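Side-chain contacts in glucose-6-phosphate dehydrogenase (Trypanosoma cruzi, PDB 5AQ1), which catalyses the NADP-dependent oxidation of glucose 6-phosphate, the first step of the pentose phosphate pathway, supplying NADPH for redox balance: residues Lys483-Ala488 with Pro494-Glu499; Ile251-Arg256 with Gly316-Ser321; Val346-Val351 with Arg502-Lys507; Gly184-Thr189 with Leu473-Asp478. One frame throughout, in Å; residues are numbered along the deposited sequence.

Contact 1. Residues Lys483-Ala488 with Pro494-Glu499; sequences KVLPYA and PEEAQE
Two groups grip OH of Tyr-487, the side chain of Thr-343 and the backbone carbonyl of Lys-367, while the other end of the same tyrosine packs on Pro-494. The site lies where strand 484-488, an edge strand, within this chain, of the large mixed sheet of the C-terminal domain, meets the start of helix 495-504. Lys-367 belongs to the glucose 6-phosphate pocket, so the tyrosine links the helix start to the backbone of a pocket residue. Its CB points to the proline, 3.9 Å from Pro-494 CD, and chi1 of 67° turns the ring so that CG and CD1 lie by CD too, at a slant. Proline suits the place before the helix: it needs no N-H partner there, and its carbonyl O still accepts from Ala-497 N at 3.2 Å. Its ring also rests on Phe-344 of strand 344-349. Two residues back along the strand, Leu-485 brings its apolar chain to the same proline, CB to Pro-494 CB being 4.1 Å. Glu-496, bent at chi2 (-85°), brings its CG methylene to Leu-485 CD1 from the opposite direction, its carboxylate carbon CD 3.6 Å from that methyl.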
loop_
_atom_site.group_PDB
_atom_site.type_symbol
_atom_site.label_atom_id
_atom_site.label_comp_id
_atom_site.label_asym_id
_atom_site.label_seq_id
_atom_site.Cartn_x
_atom_site.Cartn_y
_atom_site.Cartn_z
ATOM N N LYS B 483 -13.273 28.893 -27.079
ATOM C CA LYS B 483 -14.224 29.902 -26.610
ATOM C C LYS B 483 -13.740 30.564 -25.316
ATOM O O LYS B 483 -13.187 29.901 -24.436
ATOM C CB LYS B 483 -15.611 29.277 -26.405
ATOM C CG LYS B 483 -16.645 30.230 -25.811
ATOM C CD LYS B 483 -18.060 29.661 -25.736
ATOM C CE LYS B 483 -19.095 30.702 -26.127
ATOM N NZ LYS B 483 -20.406 30.459 -25.465
ATOM N N VAL B 484 -13.945 31.876 -25.223
ATOM C CA VAL B 484 -13.570 32.654 -24.043
ATOM C C VAL B 484 -14.829 33.269 -23.453
ATOM O O VAL B 484 -15.540 34.011 -24.126
ATOM C CB VAL B 484 -12.576 33.775 -24.394
ATOM C CG1 VAL B 484 -12.124 34.501 -23.134
ATOM C CG2 VAL B 484 -11.374 33.207 -25.136
ATOM N N LEU B 485 -15.103 32.943 -22.194
ATOM C CA LEU B 485 -16.354 33.319 -21.556
ATOM C C LEU B 485 -16.199 34.584 -20.730
ATOM O O LEU B 485 -15.163 34.792 -20.101
ATOM C CB LEU B 485 -16.837 32.186 -20.660
ATOM C CG LEU B 485 -17.168 30.898 -21.407
ATOM C CD1 LEU B 485 -17.123 29.750 -20.435
ATOM C CD2 LEU B 485 -18.537 30.985 -22.081
ATOM N N PRO B 486 -17.236 35.435 -20.722
ATOM C CA PRO B 486 -17.190 36.632 -19.901
ATOM C C PRO B 486 -17.496 36.337 -18.435
ATOM O O PRO B 486 -18.194 35.374 -18.127
ATOM C CB PRO B 486 -18.281 37.509 -20.512
ATOM C CG PRO B 486 -19.279 36.538 -21.032
ATOM C CD PRO B 486 -18.487 35.348 -21.498
ATOM N N TYR B 487 -16.942 37.160 -17.550
ATOM C CA TYR B 487 -17.285 37.150 -16.131
ATOM C C TYR B 487 -17.043 38.539 -15.550
ATOM O O TYR B 487 -16.082 39.212 -15.915
ATOM C CB TYR B 487 -16.478 36.091 -15.373
ATOM C CG TYR B 487 -14.987 36.347 -15.290
ATOM C CD1 TYR B 487 -14.147 36.040 -16.358
ATOM C CD2 TYR B 487 -14.413 36.868 -14.132
ATOM C CE1 TYR B 487 -12.782 36.260 -16.281
ATOM C CE2 TYR B 487 -13.046 37.087 -14.045
ATOM C CZ TYR B 487 -12.236 36.782 -15.123
ATOM O OH TYR B 487 -10.878 37.007 -15.050
ATOM N N ALA B 488 -17.929 38.977 -14.661
ATOM C CA ALA B 488 -17.807 40.307 -14.075
ATOM C C ALA B 488 -16.620 40.338 -13.130
ATOM O O ALA B 488 -16.410 39.400 -12.359
ATOM C CB ALA B 488 -19.078 40.685 -13.337
ATOM N N PRO B 494 -16.439 32.615 -14.536
ATOM C CA PRO B 494 -17.580 32.073 -15.280
ATOM C C PRO B 494 -18.191 30.858 -14.574
ATOM O O PRO B 494 -17.465 30.063 -13.976
ATOM C CB PRO B 494 -16.982 31.677 -16.641
ATOM C CG PRO B 494 -15.568 32.159 -16.645
ATOM C CD PRO B 494 -15.159 32.371 -15.222
ATOM N N GLU B 495 -19.514 30.724 -14.641
ATOM C CA GLU B 495 -20.216 29.639 -13.941
ATOM C C GLU B 495 -19.780 28.251 -14.405
ATOM O O GLU B 495 -19.657 27.330 -13.594
ATOM C CB GLU B 495 -21.736 29.781 -14.093
ATOM C CG GLU B 495 -22.336 30.872 -13.214
ATOM C CD GLU B 495 -23.855 30.889 -13.237
ATOM O OE1 GLU B 495 -24.474 29.802 -13.169
ATOM O OE2 GLU B 495 -24.434 31.993 -13.326
ATOM N N GLU B 496 -19.525 28.111 -15.702
ATOM C CA GLU B 496 -19.172 26.806 -16.268
ATOM C C GLU B 496 -17.749 26.357 -15.903
ATOM O O GLU B 496 -17.389 25.205 -16.135
ATOM C CB GLU B 496 -19.430 26.728 -17.790
ATOM C CG GLU B 496 -19.088 27.954 -18.624
ATOM C CD GLU B 496 -20.202 28.995 -18.678
ATOM O OE1 GLU B 496 -21.128 28.865 -19.514
ATOM O OE2 GLU B 496 -20.148 29.951 -17.878
ATOM N N ALA B 497 -16.956 27.256 -15.324
ATOM C CA ALA B 497 -15.690 26.872 -14.705
ATOM C C ALA B 497 -15.932 25.979 -13.492
ATOM O O ALA B 497 -15.237 24.985 -13.306
ATOM C CB ALA B 497 -14.895 28.102 -14.304
ATOM N N GLN B 498 -16.921 26.326 -12.672
ATOM C CA GLN B 498 -17.263 25.511 -11.500
ATOM C C GLN B 498 -17.824 24.149 -11.884
ATOM O O GLN B 498 -17.521 23.148 -11.239
ATOM C CB GLN B 498 -18.263 26.240 -10.590
ATOM C CG GLN B 498 -17.679 27.437 -9.851
ATOM C CD GLN B 498 -16.482 27.075 -8.981
ATOM O OE1 GLN B 498 -16.370 25.948 -8.488
ATOM N NE2 GLN B 498 -15.576 28.033 -8.794
ATOM N N GLU B 499 -18.643 24.116 -12.930
ATOM C CA GLU B 499 -19.190 22.858 -13.423
ATOM C C GLU B 499 -18.080 21.983 -14.003
ATOM O O GLU B 499 -18.066 20.773 -13.791
ATOM C CB GLU B 499 -20.286 23.116 -14.463
ATOM C CG GLU B 499 -20.965 21.865 -15.015
ATOM C CD GLU B 499 -21.497 20.930 -13.937
ATOM O OE1 GLU B 499 -21.882 21.405 -12.844
ATOM O OE2 GLU B 499 -21.534 19.707 -14.189
#

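Contact 2. Residues Ile251-Arg256 with Gly316-Ser321; sequences IGTAGR and GQYTAS
Tyr-318 reaches across with its hydroxyl to the backbone of Thr-253, whose N-H points almost straight at OH (N to OH 3.0 Å, 175° at the hydrogen). The threonine's OG1 lies at the edge of the phenol ring, close to its plane and 3.3 Å from that OH. Gly-252 presents only its CA here, 3.7 Å from Tyr-318 OH; with no side chain it lets the phenol tip come right up to the backbone. Tyrosine suits the strand position because its length spans the gap between main chains and ends in an atom that can accept an N-H. Ala-368 and Tyr-487 touch its side chain. Just past the contact the loop makes a type II turn from Thr-253 to Arg-256, with Gly-255 at the third position, where positive phi comes easily to glycine. Thr-253 also touches Tyr-329 and Lys-367, a residue of the glucose 6-phosphate pocket, and its side chain is about 7 Å from the bound sugar. The contact thus ties strand 313-319, which lies in the sheet between strands 344-349 and 484-488, to the loop that runs between strand 240-248 and helix 264-282.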
loop_
_atom_site.group_PDB
_atom_site.type_symbol
_atom_site.label_atom_id
_atom_site.label_comp_id
_atom_site.label_asym_id
_atom_site.label_seq_id
_atom_site.Cartn_x
_atom_site.Cartn_y
_atom_site.Cartn_z
ATOM N N ILE B 251 -6.897 42.294 -8.328
ATOM C CA ILE B 251 -6.433 43.256 -9.327
ATOM C C ILE B 251 -6.736 42.794 -10.749
ATOM O O ILE B 251 -6.826 41.595 -11.020
ATOM C CB ILE B 251 -4.920 43.559 -9.205
ATOM C CG1 ILE B 251 -4.078 42.279 -9.315
ATOM C CG2 ILE B 251 -4.628 44.281 -7.897
ATOM C CD1 ILE B 251 -2.626 42.542 -9.658
ATOM N N GLY B 252 -6.904 43.764 -11.644
ATOM C CA GLY B 252 -7.119 43.499 -13.059
ATOM C C GLY B 252 -5.829 43.707 -13.816
ATOM O O GLY B 252 -4.746 43.630 -13.237
ATOM N N THR B 253 -5.955 43.972 -15.113
ATOM C CA THR B 253 -4.810 44.183 -15.996
ATOM C C THR B 253 -4.843 45.585 -16.610
ATOM O O THR B 253 -4.261 45.819 -17.669
ATOM C CB THR B 253 -4.803 43.144 -17.132
ATOM O OG1 THR B 253 -6.043 43.208 -17.840
ATOM C CG2 THR B 253 -4.619 41.740 -16.580
ATOM N N ALA B 254 -5.524 46.517 -15.944
ATOM C CA ALA B 254 -5.635 47.892 -16.439
ATOM C C ALA B 254 -4.351 48.668 -16.162
ATOM O O ALA B 254 -3.624 48.359 -15.216
ATOM C CB ALA B 254 -6.825 48.591 -15.797
ATOM N N GLY B 255 -4.069 49.662 -17.001
ATOM C CA GLY B 255 -2.906 50.525 -16.823
ATOM C C GLY B 255 -1.561 49.901 -17.162
ATOM O O GLY B 255 -0.523 50.540 -16.973
ATOM N N ARG B 256 -1.567 48.668 -17.671
ATOM C CA ARG B 256 -0.332 47.968 -18.024
ATOM C C ARG B 256 0.178 48.422 -19.392
ATOM O O ARG B 256 1.333 48.168 -19.737
ATOM C CB ARG B 256 -0.548 46.446 -18.035
ATOM C CG ARG B 256 -1.227 45.847 -16.800
ATOM C CD ARG B 256 -0.723 46.249 -15.417
ATOM N NE ARG B 256 -1.850 46.448 -14.490
ATOM C CZ ARG B 256 -1.776 46.420 -13.157
ATOM N NH1 ARG B 256 -0.619 46.221 -12.532
ATOM N NH2 ARG B 256 -2.877 46.605 -12.431
ATOM N N GLY B 316 -11.656 32.400 -19.594
ATOM C CA GLY B 316 -12.454 33.564 -19.241
ATOM C C GLY B 316 -11.733 34.879 -19.476
ATOM O O GLY B 316 -10.505 34.945 -19.443
ATOM N N GLN B 317 -12.521 35.925 -19.707
ATOM C CA GLN B 317 -12.020 37.288 -19.900
ATOM C C GLN B 317 -12.953 38.229 -19.146
ATOM O O GLN B 317 -14.153 38.263 -19.431
ATOM C CB GLN B 317 -12.007 37.627 -21.392
ATOM C CG GLN B 317 -11.379 38.959 -21.751
ATOM C CD GLN B 317 -11.610 39.318 -23.206
ATOM O OE1 GLN B 317 -12.714 39.700 -23.589
ATOM N NE2 GLN B 317 -10.570 39.195 -24.026
ATOM N N TYR B 318 -12.420 38.985 -18.188
ATOM C CA TYR B 318 -13.282 39.746 -17.275
ATOM C C TYR B 318 -13.945 40.959 -17.933
ATOM O O TYR B 318 -13.354 41.627 -18.781
ATOM C CB TYR B 318 -12.552 40.143 -15.975
ATOM C CG TYR B 318 -11.538 41.268 -16.074
ATOM C CD1 TYR B 318 -11.921 42.599 -15.925
ATOM C CD2 TYR B 318 -10.185 40.995 -16.264
ATOM C CE1 TYR B 318 -10.991 43.624 -15.996
ATOM C CE2 TYR B 318 -9.250 42.010 -16.334
ATOM C CZ TYR B 318 -9.658 43.323 -16.200
ATOM O OH TYR B 318 -8.730 44.333 -16.272
ATOM N N THR B 319 -15.191 41.198 -17.538
ATOM C CA THR B 319 -15.957 42.360 -17.958
ATOM C C THR B 319 -16.101 43.296 -16.762
ATOM O O THR B 319 -15.648 42.973 -15.660
ATOM C CB THR B 319 -17.357 41.952 -18.457
ATOM O OG1 THR B 319 -18.053 41.248 -17.420
ATOM C CG2 THR B 319 -17.249 41.065 -19.688
ATOM N N ALA B 320 -16.735 44.445 -16.983
ATOM C CA ALA B 320 -16.944 45.446 -15.932
ATOM C C ALA B 320 -17.637 44.860 -14.700
ATOM O O ALA B 320 -18.525 44.009 -14.818
ATOM C CB ALA B 320 -17.746 46.620 -16.476
ATOM N N SER B 321 -17.217 45.325 -13.524
ATOM C CA SER B 321 -17.784 44.877 -12.251
ATOM C C SER B 321 -19.212 45.374 -12.075
ATOM O O SER B 321 -19.608 46.377 -12.674
ATOM C CB SER B 321 -16.929 45.372 -11.080
ATOM O OG SER B 321 -16.966 46.786 -10.976
#

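Contact 3. Residues Val346-Val351 with Arg502-Lys507; sequences VLRLHV and RISGYK
Arg-348 leaves strand 344-349 and runs toward Ser-504 in the last turn of helix 495-504. At CB it is still 4.2 Å from Ser-504 OG. The chain first extends, CG anti to the backbone N (chi1 177°), and this carries the methylenes outward from the sheet to the helix end. CD then passes alongside the serine, 3.7 Å from its CB, an apolar touch that a long aliphatic stem can make before its charge begins. A bend at chi3 (74°) turns the guanidinium so that one edge faces the hydroxyl. There NH1 donates to Ser-504 OG at 2.7 Å, and the oxygen lies in the guanidinium plane. The same NH1 is approached obliquely by Ile-503 CD1 at 4.1 Å. At the far tip NH2 makes a salt bridge with Glu-312, which also accepts from His-350 NE2 and whose backbone pairs with that of Arg-348. Serine is apt at its position: while OG accepts from the arginine, it donates back to the carbonyl of Phe-500, one turn earlier. Both roles of the buried hydroxyl are therefore used, and the positive group near the helix C-terminus is probably favourable for the helix dipole. Gly-505 has positive phi, a backbone shape readily open to glycine, and two bonds run back into the last turn, one of them Gly-505 N to Arg-502 O at 3.1 Å. This is a Schellman motif, here ending a helix that lies against the mixed sheet of the C-terminal domain.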
loop_
_atom_site.group_PDB
_atom_site.type_symbol
_atom_site.label_atom_id
_atom_site.label_comp_id
_atom_site.label_asym_id
_atom_site.label_seq_id
_atom_site.Cartn_x
_atom_site.Cartn_y
_atom_site.Cartn_z
ATOM N N VAL B 346 -9.246 27.571 -16.287
ATOM C CA VAL B 346 -9.182 26.312 -15.548
ATOM C C VAL B 346 -8.740 25.228 -16.514
ATOM O O VAL B 346 -9.325 25.076 -17.579
ATOM C CB VAL B 346 -10.544 25.868 -14.977
ATOM C CG1 VAL B 346 -10.366 24.647 -14.085
ATOM C CG2 VAL B 346 -11.201 26.988 -14.198
ATOM N N LEU B 347 -7.713 24.476 -16.132
ATOM C CA LEU B 347 -7.197 23.370 -16.932
ATOM C C LEU B 347 -7.334 22.069 -16.153
ATOM O O LEU B 347 -7.180 22.067 -14.932
ATOM C CB LEU B 347 -5.719 23.607 -17.258
ATOM C CG LEU B 347 -5.366 24.392 -18.520
ATOM C CD1 LEU B 347 -6.198 25.649 -18.678
ATOM C CD2 LEU B 347 -3.887 24.736 -18.507
ATOM N N ARG B 348 -7.635 20.976 -16.854
ATOM C CA ARG B 348 -7.492 19.638 -16.288
ATOM C C ARG B 348 -6.319 18.945 -16.967
ATOM O O ARG B 348 -6.337 18.722 -18.180
ATOM C CB ARG B 348 -8.763 18.800 -16.459
ATOM C CG ARG B 348 -8.613 17.370 -15.944
ATOM C CD ARG B 348 -9.937 16.623 -15.838
ATOM N NE ARG B 348 -10.463 16.216 -17.144
ATOM C CZ ARG B 348 -11.647 16.566 -17.655
ATOM N NH1 ARG B 348 -12.498 17.343 -16.986
ATOM N NH2 ARG B 348 -11.992 16.121 -18.858
ATOM N N LEU B 349 -5.302 18.609 -16.180
ATOM C CA LEU B 349 -4.129 17.905 -16.684
ATOM C C LEU B 349 -4.074 16.487 -16.135
ATOM O O LEU B 349 -4.625 16.196 -15.070
ATOM C CB LEU B 349 -2.851 18.652 -16.299
ATOM C CG LEU B 349 -2.788 20.130 -16.692
ATOM C CD1 LEU B 349 -1.483 20.744 -16.213
ATOM C CD2 LEU B 349 -2.945 20.320 -18.193
ATOM N N HIS B 350 -3.409 15.613 -16.883
ATOM C CA HIS B 350 -3.151 14.246 -16.462
ATOM C C HIS B 350 -1.646 14.014 -16.456
ATOM O O HIS B 350 -0.953 14.379 -17.407
ATOM C CB HIS B 350 -3.821 13.256 -17.421
ATOM C CG HIS B 350 -5.289 13.485 -17.591
ATOM N ND1 HIS B 350 -6.204 13.210 -16.596
ATOM C CD2 HIS B 350 -6.001 13.974 -18.634
ATOM C CE1 HIS B 350 -7.417 13.518 -17.019
ATOM N NE2 HIS B 350 -7.322 13.980 -18.255
ATOM N N VAL B 351 -1.142 13.419 -15.380
ATOM C CA VAL B 351 0.249 12.986 -15.316
ATOM C C VAL B 351 0.269 11.485 -15.576
ATOM O O VAL B 351 -0.259 10.711 -14.774
ATOM C CB VAL B 351 0.876 13.293 -13.944
ATOM C CG1 VAL B 351 2.359 12.949 -13.945
ATOM C CG2 VAL B 351 0.673 14.758 -13.581
ATOM N N ARG B 502 -16.235 20.465 -11.103
ATOM C CA ARG B 502 -17.021 19.420 -10.457
ATOM C C ARG B 502 -16.938 18.095 -11.215
ATOM O O ARG B 502 -16.654 17.061 -10.613
ATOM C CB ARG B 502 -18.483 19.851 -10.310
ATOM C CG ARG B 502 -19.299 18.961 -9.381
ATOM C CD ARG B 502 -20.797 19.186 -9.543
ATOM N NE ARG B 502 -21.252 18.865 -10.895
ATOM C CZ ARG B 502 -21.398 17.631 -11.381
ATOM N NH1 ARG B 502 -21.136 16.558 -10.637
ATOM N NH2 ARG B 502 -21.815 17.464 -12.632
ATOM N N ILE B 503 -17.163 18.126 -12.529
ATOM C CA ILE B 503 -17.123 16.895 -13.327
ATOM C C ILE B 503 -15.701 16.354 -13.459
ATOM O O ILE B 503 -15.511 15.167 -13.715
ATOM C CB ILE B 503 -17.741 17.047 -14.742
ATOM C CG1 ILE B 503 -16.861 17.895 -15.669
ATOM C CG2 ILE B 503 -19.155 17.606 -14.668
ATOM C CD1 ILE B 503 -16.642 17.255 -17.025
ATOM N N SER B 504 -14.709 17.230 -13.298
ATOM C CA SER B 504 -13.307 16.824 -13.318
ATOM C C SER B 504 -12.921 15.974 -12.103
ATOM O O SER B 504 -11.911 15.270 -12.144
ATOM C CB SER B 504 -12.386 18.044 -13.404
ATOM O OG SER B 504 -12.519 18.710 -14.647
ATOM N N GLY B 505 -13.701 16.054 -11.025
ATOM C CA GLY B 505 -13.513 15.172 -9.874
ATOM C C GLY B 505 -13.198 15.838 -8.547
ATOM O O GLY B 505 -12.976 15.146 -7.559
ATOM N N TYR B 506 -13.157 17.166 -8.506
ATOM C CA TYR B 506 -12.996 17.872 -7.239
ATOM C C TYR B 506 -14.369 18.121 -6.607
ATOM O O TYR B 506 -15.179 18.868 -7.154
ATOM C CB TYR B 506 -12.256 19.198 -7.431
ATOM C CG TYR B 506 -12.004 19.914 -6.128
ATOM C CD1 TYR B 506 -10.905 19.598 -5.337
ATOM C CD2 TYR B 506 -12.885 20.888 -5.669
ATOM C CE1 TYR B 506 -10.682 20.245 -4.134
ATOM C CE2 TYR B 506 -12.675 21.538 -4.467
ATOM C CZ TYR B 506 -11.574 21.216 -3.702
ATOM O OH TYR B 506 -11.376 21.873 -2.507
ATOM N N LYS B 507 -14.625 17.481 -5.468
ATOM C CA LYS B 507 -15.880 17.666 -4.737
ATOM C C LYS B 507 -15.747 18.856 -3.814
ATOM O O LYS B 507 -15.065 18.789 -2.794
ATOM C CB LYS B 507 -16.260 16.413 -3.942
ATOM C CG LYS B 507 -17.112 15.438 -4.736
ATOM C CD LYS B 507 -17.156 14.054 -4.107
ATOM C CE LYS B 507 -18.163 13.967 -2.972
ATOM N NZ LYS B 507 -18.282 12.565 -2.482
#

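Contact 4. Residues Gly184-Thr189 with Leu473-Asp478; sequences GRDTET and LLHAID
The imidazole of His-475 and the carboxylate of Asp-186 stand nearly perpendicular, their planes 86° apart. Asp-186 OD2 lies at the ring's edge and in its plane, where NE2 donates to it at 2.9 Å, although the histidine comes from above the carboxylate plane. In a second flat pair, the guanidinium of Arg-185 and the carboxylate of Asp-478, the planes are only 14° apart; NH2 meets OD2 edge-on in a rather long salt bridge of 3.4 Å. To one side, Leu-474 CD1 packs 4.1 Å from Arg-185 O. Asp-186 is the N-cap of helix 187-197: with chi1 at 55° its OD1 turns back to accept from Thr-189 N at 2.8 Å. Thr-189 OG1 both donates to Asp-186 OD1 and accepts from Arg-185 N. Arg-185 has a second partner in the carbonyl of Ser-262, and Asp-478 a further one in Arg-267 of helix 264-282. The contact joins the NAD-binding region, just after Lys-181 of the glucose 6-phosphate pocket, to helix 460-479 of the C-terminal region. One carboxylate thus caps a helix with one oxygen and bridges to the other region with the second, and its negative charge would probably favour a protonated His-475.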
loop_
_atom_site.group_PDB
_atom_site.type_symbol
_atom_site.label_atom_id
_atom_site.label_comp_id
_atom_site.label_asym_id
_atom_site.label_seq_id
_atom_site.Cartn_x
_atom_site.Cartn_y
_atom_site.Cartn_z
ATOM N N GLY B 184 10.435 33.574 -23.764
ATOM C CA GLY B 184 9.656 33.257 -24.960
ATOM C C GLY B 184 8.161 33.270 -24.679
ATOM O O GLY B 184 7.720 33.665 -23.591
ATOM N N ARG B 185 7.385 32.854 -25.679
ATOM C CA ARG B 185 5.921 32.756 -25.567
ATOM C C ARG B 185 5.367 31.384 -25.987
ATOM O O ARG B 185 4.159 31.165 -25.940
ATOM C CB ARG B 185 5.238 33.896 -26.352
ATOM C CG ARG B 185 5.893 34.241 -27.684
ATOM C CD ARG B 185 5.193 35.389 -28.392
ATOM N NE ARG B 185 3.871 34.997 -28.877
ATOM C CZ ARG B 185 2.708 35.336 -28.321
ATOM N NH1 ARG B 185 2.662 36.108 -27.241
ATOM N NH2 ARG B 185 1.572 34.898 -28.860
ATOM N N ASP B 186 6.248 30.470 -26.391
ATOM C CA ASP B 186 5.878 29.080 -26.681
ATOM C C ASP B 186 7.149 28.223 -26.729
ATOM O O ASP B 186 8.242 28.725 -26.450
ATOM C CB ASP B 186 5.064 28.974 -27.984
ATOM C CG ASP B 186 5.766 29.597 -29.182
ATOM O OD1 ASP B 186 7.015 29.670 -29.204
ATOM O OD2 ASP B 186 5.052 30.010 -30.117
ATOM N N THR B 187 7.016 26.946 -27.081
ATOM C CA THR B 187 8.167 26.041 -27.140
ATOM C C THR B 187 9.259 26.542 -28.090
ATOM O O THR B 187 10.437 26.551 -27.731
ATOM C CB THR B 187 7.751 24.617 -27.574
ATOM O OG1 THR B 187 6.571 24.221 -26.866
ATOM C CG2 THR B 187 8.873 23.617 -27.295
ATOM N N GLU B 188 8.858 26.958 -29.290
ATOM C CA GLU B 188 9.809 27.385 -30.326
ATOM C C GLU B 188 10.566 28.657 -29.975
ATOM O O GLU B 188 11.795 28.694 -30.048
ATOM C CB GLU B 188 9.112 27.572 -31.687
ATOM C CG GLU B 188 8.658 26.271 -32.297
ATOM C CD GLU B 188 9.814 25.328 -32.617
ATOM O OE1 GLU B 188 10.996 25.765 -32.638
ATOM O OE2 GLU B 188 9.533 24.132 -32.849
ATOM N N THR B 189 9.829 29.697 -29.607
ATOM C CA THR B 189 10.443 30.979 -29.278
ATOM C C THR B 189 11.377 30.872 -28.074
ATOM O O THR B 189 12.429 31.514 -28.042
ATOM C CB THR B 189 9.382 32.047 -28.985
ATOM O OG1 THR B 189 8.437 31.536 -28.039
ATOM C CG2 THR B 189 8.668 32.449 -30.264
ATOM N N LEU B 473 -2.148 24.139 -26.823
ATOM C CA LEU B 473 -3.330 24.887 -26.388
ATOM C C LEU B 473 -3.216 26.368 -26.732
ATOM O O LEU B 473 -4.150 26.958 -27.276
ATOM C CB LEU B 473 -3.562 24.726 -24.883
ATOM C CG LEU B 473 -4.674 25.582 -24.252
ATOM C CD1 LEU B 473 -6.006 25.393 -24.966
ATOM C CD2 LEU B 473 -4.819 25.257 -22.774
ATOM N N LEU B 474 -2.064 26.955 -26.422
ATOM C CA LEU B 474 -1.831 28.375 -26.670
ATOM C C LEU B 474 -1.995 28.729 -28.144
ATOM O O LEU B 474 -2.635 29.728 -28.472
ATOM C CB LEU B 474 -0.438 28.788 -26.184
ATOM C CG LEU B 474 -0.255 28.793 -24.663
ATOM C CD1 LEU B 474 1.219 28.870 -24.301
ATOM C CD2 LEU B 474 -1.028 29.930 -24.008
ATOM N N HIS B 475 -1.422 27.916 -29.028
ATOM C CA HIS B 475 -1.542 28.154 -30.467
ATOM C C HIS B 475 -2.993 28.045 -30.939
ATOM O O HIS B 475 -3.432 28.825 -31.786
ATOM C CB HIS B 475 -0.641 27.212 -31.275
ATOM C CG HIS B 475 0.816 27.550 -31.193
ATOM N ND1 HIS B 475 1.797 26.735 -31.716
ATOM C CD2 HIS B 475 1.461 28.605 -30.640
ATOM C CE1 HIS B 475 2.982 27.278 -31.497
ATOM N NE2 HIS B 475 2.806 28.412 -30.844
ATOM N N ALA B 476 -3.735 27.091 -30.381
ATOM C CA ALA B 476 -5.164 26.966 -30.664
ATOM C C ALA B 476 -5.920 28.232 -30.254
ATOM O O ALA B 476 -6.743 28.742 -31.015
ATOM C CB ALA B 476 -5.743 25.753 -29.955
ATOM N N ILE B 477 -5.621 28.743 -29.061
ATOM C CA ILE B 477 -6.258 29.961 -28.546
ATOM C C ILE B 477 -5.979 31.176 -29.438
ATOM O O ILE B 477 -6.878 31.982 -29.690
ATOM C CB ILE B 477 -5.805 30.274 -27.101
ATOM C CG1 ILE B 477 -6.337 29.215 -26.137
ATOM C CG2 ILE B 477 -6.287 31.650 -26.657
ATOM C CD1 ILE B 477 -5.577 29.154 -24.831
ATOM N N ASP B 478 -4.741 31.308 -29.908
ATOM C CA ASP B 478 -4.376 32.407 -30.804
ATOM C C ASP B 478 -5.099 32.327 -32.154
ATOM O O ASP B 478 -5.450 33.357 -32.724
ATOM C CB ASP B 478 -2.857 32.462 -31.014
ATOM C CG ASP B 478 -2.108 32.943 -29.775
ATOM O OD1 ASP B 478 -2.745 33.515 -28.864
ATOM O OD2 ASP B 478 -0.873 32.757 -29.717
#

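In the fold
Each contact pairs buried residues (Tyr-487 and Pro-494; Tyr-318 and Thr-253; Ser-504; Asp-186 and Leu-474) with an exposed margin (Glu-496, Ala-254, Ile-503, Asp-478). Contacts 1, 2 and 3 reach the same mixed sheet: strands 484-488 and 313-319, of contacts 1 and 2, are neighbours in it, and contacts 1 and 3 lie at the two ends of helix 495-504, with Ala-497 of contact 1 packing on Val-346 of contact 3. Chemistry changes along that helix, from apolar packing to an arginine-serine bond. Contact 2, nearest to the bound sugar, uses one neutral hydrogen bond. Contact 4 joins the two family regions and is the richest in charged groups. Lys-367, of the glucose 6-phosphate pocket, adjoins contacts 1 and 2.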